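Local structure of peroxiredoxin 6 (Arenicola marina, 2V2G) at residues D83-S88 and G92-P97; M201-V206 and Y212-P217. The protein probably reduces hydrogen peroxide and organic hydroperoxides to water and alcohols as a thiol-specific peroxidase of the Prx6 subfamily. The protein carries 1 engineered substitution. One frame throughout, in Å; residues are numbered along the deposited sequence.

Contact 1: D83-S88 and G92-P97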
# COMPACT_ATOMS: atom_id res chain seq x y z
N ASP A 83 10.58 -15.38 19.77
CA ASP A 83 9.40 -16.00 19.18
C ASP A 83 9.40 -15.75 17.66
O ASP A 83 9.09 -16.65 16.87
CB ASP A 83 8.11 -15.44 19.79
CG ASP A 83 7.87 -15.86 21.26
OD1 ASP A 83 8.64 -16.65 21.88
OD2 ASP A 83 6.85 -15.35 21.78
N VAL A 84 9.75 -14.52 17.26
CA VAL A 84 9.83 -14.18 15.83
C VAL A 84 10.86 -15.06 15.09
O VAL A 84 10.59 -15.59 14.02
CB VAL A 84 10.17 -12.67 15.62
CG1 VAL A 84 10.35 -12.36 14.16
CG2 VAL A 84 9.06 -11.79 16.18
N LYS A 85 12.05 -15.20 15.66
CA LYS A 85 13.07 -16.06 15.06
C LYS A 85 12.53 -17.47 14.89
O LYS A 85 12.69 -18.08 13.85
CB LYS A 85 14.31 -16.11 15.96
CG LYS A 85 15.07 -14.83 16.06
CD LYS A 85 16.15 -14.92 17.08
CE LYS A 85 16.84 -13.62 17.21
NZ LYS A 85 17.88 -13.68 18.25
N CYS A 86 11.87 -17.98 15.92
CA CYS A 86 11.33 -19.34 15.88
C CYS A 86 10.41 -19.55 14.67
O CYS A 86 10.57 -20.49 13.89
CB CYS A 86 10.57 -19.57 17.18
SG CYS A 86 9.88 -21.20 17.32
N LEU A 87 9.43 -18.67 14.55
CA LEU A 87 8.44 -18.76 13.54
C LEU A 87 9.08 -18.57 12.15
O LEU A 87 8.61 -19.11 11.15
CB LEU A 87 7.35 -17.71 13.82
CG LEU A 87 5.84 -18.04 13.69
CD1 LEU A 87 5.18 -16.99 12.90
CD2 LEU A 87 5.53 -19.43 13.09
N SER A 88 10.13 -17.77 12.07
CA SER A 88 10.82 -17.53 10.81
C SER A 88 11.49 -18.79 10.28
O SER A 88 11.63 -18.94 9.07
CB SER A 88 11.89 -16.44 10.89
OG SER A 88 13.08 -16.93 11.48
N GLY A 92 19.76 -17.40 14.03
CA GLY A 92 20.74 -16.32 14.02
C GLY A 92 20.17 -15.05 14.61
O GLY A 92 18.98 -14.97 14.90
N ASP A 93 21.01 -14.05 14.77
CA ASP A 93 20.55 -12.82 15.40
C ASP A 93 19.51 -12.10 14.53
O ASP A 93 19.54 -12.18 13.30
CB ASP A 93 21.71 -11.86 15.65
CG ASP A 93 22.74 -12.41 16.61
OD1 ASP A 93 22.46 -13.39 17.36
OD2 ASP A 93 23.85 -11.83 16.59
N MET A 94 18.65 -11.31 15.18
CA MET A 94 17.71 -10.48 14.48
C MET A 94 18.40 -9.64 13.45
O MET A 94 19.40 -8.98 13.77
CB MET A 94 16.99 -9.51 15.42
CG MET A 94 15.97 -10.16 16.25
SD MET A 94 14.62 -10.80 15.25
CE MET A 94 13.56 -9.38 15.01
N PRO A 95 17.91 -9.66 12.22
CA PRO A 95 18.60 -8.94 11.19
C PRO A 95 18.26 -7.46 11.12
O PRO A 95 18.87 -6.79 10.30
CB PRO A 95 18.16 -9.65 9.92
CG PRO A 95 16.76 -10.10 10.24
CD PRO A 95 16.74 -10.40 11.70
N TYR A 96 17.32 -6.96 11.94
CA TYR A 96 16.90 -5.54 11.94
C TYR A 96 16.53 -5.06 13.37
O TYR A 96 16.08 -5.85 14.21
CB TYR A 96 15.70 -5.27 10.99
CG TYR A 96 14.54 -6.22 11.21
CD1 TYR A 96 13.65 -6.02 12.25
CD2 TYR A 96 14.38 -7.35 10.42
CE1 TYR A 96 12.61 -6.94 12.51
CE2 TYR A 96 13.31 -8.26 10.66
CZ TYR A 96 12.47 -8.06 11.71
OH TYR A 96 11.44 -8.94 11.96
N PRO A 97 16.69 -3.73 13.62
CA PRO A 97 16.25 -3.21 14.95
C PRO A 97 14.73 -3.06 15.05
O PRO A 97 14.03 -2.99 14.01
CB PRO A 97 16.88 -1.81 15.00
CG PRO A 97 17.73 -1.65 13.73
CD PRO A 97 17.24 -2.67 12.75
O HOH W 1 18.80 -11.09 18.15
O HOH W 2 20.28 -15.98 17.79
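Lys85 and Met94 meet in a small contact in which a side chain of the last turn of helix 74-88 lies along the backbone of the loop leading to strand 98-100 and against its methionine, within the thioredoxin-like domain. The lysine is extended beyond CG: Lys85 CE lies 3.4 Å from Gly92 O and 3.7 Å from Met94 CG, the two side chains crossing at a slant. At the tip, Lys85 NZ donates to a water at 2.8 Å, and that water also accepts from Met94 N at 3.0 Å, so the loop is tied to the helix through solvent. The ammonium group has its salt bridge with Glu82, one turn back on the helix. With an alanine here, Glu82 would probably lose its charged mate, and the water on Met94 N its second donor. Met94 bends at chi2 and chi3 (-65° and -83°), which turns Met94 CE inward to a loose contact with Val84 CG1 at 4.5 Å. Val84 CG1 also lies 4.2 Å from Tyr96 OH, a hydroxyl hydrogen-bonded to Leu49 O. On this inner side Val84 packs on Leu49 and Ile53 of helix 43-54, and Tyr96 on Leu66 and Ala68 of strand 64-70.

Contact 2: M201-V206 and Y212-P217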
# COMPACT_ATOMS: atom_id res chain seq x y z
N MET A 201 11.83 1.17 -28.81
CA MET A 201 10.56 1.59 -28.26
C MET A 201 9.43 1.27 -29.25
O MET A 201 9.60 1.44 -30.44
CB MET A 201 10.61 3.11 -27.95
CG MET A 201 9.37 3.70 -27.29
SD MET A 201 9.64 5.48 -27.04
CE MET A 201 9.56 6.16 -28.71
N GLU A 202 8.30 0.83 -28.73
CA GLU A 202 7.09 0.66 -29.48
C GLU A 202 6.11 1.78 -29.10
O GLU A 202 5.84 1.96 -27.92
CB GLU A 202 6.42 -0.66 -29.08
CG GLU A 202 5.14 -0.85 -29.84
CD GLU A 202 4.31 -2.06 -29.41
OE1 GLU A 202 4.82 -2.92 -28.65
OE2 GLU A 202 3.15 -2.13 -29.95
N VAL A 203 5.58 2.49 -30.11
CA VAL A 203 4.47 3.43 -29.91
C VAL A 203 3.21 2.67 -30.35
O VAL A 203 3.06 2.36 -31.53
CB VAL A 203 4.64 4.77 -30.67
CG1 VAL A 203 3.48 5.75 -30.41
CG2 VAL A 203 5.97 5.37 -30.31
N LYS A 204 2.36 2.35 -29.39
CA LYS A 204 1.08 1.67 -29.67
C LYS A 204 -0.06 2.66 -30.04
O LYS A 204 -0.36 3.55 -29.28
CB LYS A 204 0.64 0.85 -28.50
CG LYS A 204 -0.64 0.06 -28.78
CD LYS A 204 -1.04 -0.74 -27.55
CE LYS A 204 -2.01 -1.91 -27.85
NZ LYS A 204 -3.38 -1.48 -28.31
N ALA A 205 -0.68 2.46 -31.21
CA ALA A 205 -1.74 3.35 -31.66
C ALA A 205 -2.96 3.14 -30.79
O ALA A 205 -3.30 2.02 -30.44
CB ALA A 205 -2.08 3.11 -33.12
N VAL A 206 -3.60 4.25 -30.41
CA VAL A 206 -4.80 4.26 -29.56
C VAL A 206 -5.85 5.17 -30.24
O VAL A 206 -5.49 5.97 -31.09
CB VAL A 206 -4.47 4.71 -28.10
CG1 VAL A 206 -3.61 3.63 -27.42
CG2 VAL A 206 -3.80 6.09 -28.10
N TYR A 212 1.37 8.54 -26.68
CA TYR A 212 1.88 8.40 -25.32
C TYR A 212 2.07 6.94 -24.85
O TYR A 212 2.72 6.68 -23.84
CB TYR A 212 0.96 9.13 -24.35
CG TYR A 212 -0.42 8.51 -24.25
CD1 TYR A 212 -0.67 7.44 -23.38
CD2 TYR A 212 -1.46 8.99 -25.03
CE1 TYR A 212 -1.90 6.88 -23.28
CE2 TYR A 212 -2.73 8.42 -24.96
CZ TYR A 212 -2.91 7.35 -24.09
OH TYR A 212 -4.14 6.79 -23.96
N LEU A 213 1.44 6.02 -25.58
CA LEU A 213 1.43 4.63 -25.12
C LEU A 213 2.70 3.93 -25.67
O LEU A 213 2.72 3.31 -26.75
CB LEU A 213 0.17 3.89 -25.60
CG LEU A 213 -0.22 2.68 -24.75
CD1 LEU A 213 -0.51 2.97 -23.33
CD2 LEU A 213 -1.49 2.10 -25.36
N ARG A 214 3.79 4.12 -24.93
CA ARG A 214 5.13 3.80 -25.39
C ARG A 214 5.80 2.79 -24.48
O ARG A 214 6.03 3.05 -23.31
CB ARG A 214 5.99 5.09 -25.52
CG ARG A 214 5.39 6.07 -26.56
CD ARG A 214 6.33 7.27 -26.83
NE ARG A 214 6.55 8.03 -25.64
CZ ARG A 214 7.41 9.04 -25.52
NH1 ARG A 214 8.17 9.39 -26.54
NH2 ARG A 214 7.53 9.66 -24.37
N TYR A 215 6.10 1.63 -25.04
CA TYR A 215 6.73 0.54 -24.29
C TYR A 215 8.21 0.49 -24.66
O TYR A 215 8.60 0.76 -25.80
CB TYR A 215 6.17 -0.81 -24.64
CG TYR A 215 4.70 -1.08 -24.38
CD1 TYR A 215 3.77 -0.84 -25.39
CD2 TYR A 215 4.25 -1.62 -23.18
CE1 TYR A 215 2.42 -1.11 -25.21
CE2 TYR A 215 2.87 -1.89 -22.98
CZ TYR A 215 1.97 -1.64 -24.02
OH TYR A 215 0.60 -1.89 -23.89
N THR A 216 9.01 0.01 -23.73
CA THR A 216 10.40 -0.33 -24.03
C THR A 216 10.87 -1.53 -23.16
O THR A 216 10.40 -1.67 -22.03
CB THR A 216 11.33 0.92 -23.81
OG1 THR A 216 12.65 0.63 -24.32
CG2 THR A 216 11.37 1.35 -22.29
N PRO A 217 11.80 -2.37 -23.65
CA PRO A 217 12.39 -3.33 -22.69
C PRO A 217 12.95 -2.64 -21.45
O PRO A 217 13.40 -1.48 -21.51
CB PRO A 217 13.55 -3.96 -23.48
CG PRO A 217 13.21 -3.75 -24.91
CD PRO A 217 12.40 -2.46 -24.99
O HOH W 3 0.28 5.95 -28.28
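Met201 and Arg214 cross at a slant on one side of a short antiparallel pairing, the thioether lying against the aliphatic part of the arginine. Met201 SD is 3.8 Å from Arg214 CD, and the bend at chi3 (72°) brings the methyl CE to the same carbon. Val203, directly across from the arginine in the non-hydrogen-bonded pair, lies alongside it and points the same way, with Val203 CG2 3.9 Å from Arg214 CG. Met201 CE also approaches the guanidinium obliquely, and Arg214 NH2 is hydrogen-bonded to Val189 O.

On the other side Glu202 and Tyr215 run side by side, the carboxylate turned 37° from the ring; Glu202 OE1 comes within 4.0 Å of Tyr215 CD1, obliquely to the ring. Lys204 brings its CD to the ring edge near the plane, 4.2 Å from Tyr215 OH. Lys204 also lies along Leu213, Lys204 CD to Leu213 CD2 3.6 Å. The same leucine methyl, Leu213 CD2, is pressed against Val206 CG1 at 3.3 Å, tighter than ordinary van der Waals contact, and Val206 CG2 meets the Tyr212 ring obliquely at CE2.

The backbones are joined by a reciprocal pair of hydrogen bonds between Glu202 and Tyr215 and by a third, from Lys204 N to Leu213 O, at 2.8 Å and with an N-H...O angle of 166°. Beyond it, where Leu213 centres an inverse gamma turn, a water takes over, donating to Lys204 O and accepting from Leu213 N.

Tyr215 is also in a cation-pi contact with Arg182. The whole is a beta hairpin: strand 202-203 forms the outer edge within the chain and strand 214-216 pairs antiparallel with strand 183-185, in the small antiparallel sheet of the C-terminal domain of 1-Cys peroxiredoxins.

How the contacts relate
Within one chain, contacts 1 and 2 lie with centres about 45 Å and nearest atoms about 32 Å apart. The dimer brings them together: Asp83 is hydrogen-bonded to Tyr212 and Ser208 of the second subunit, Leu87 packs on Tyr215 there and Cys86 on Lys204. The hairpin covers the other subunit's helix end near the predicted peroxidatic site, with Tyr212 packing on Thr46 and Leu213 on Pro43 of the second subunit. The side chain of Val84 is about 7 Å from that of Ser45, the engineered replacement of the peroxidatic cysteine, which lines the benzoic acid pocket with Thr42, Pro43, Val44, Glu117 and Arg128. Benzoic acid lies about 10 Å from the Val84 side chain and about 7 Å from that of Tyr212.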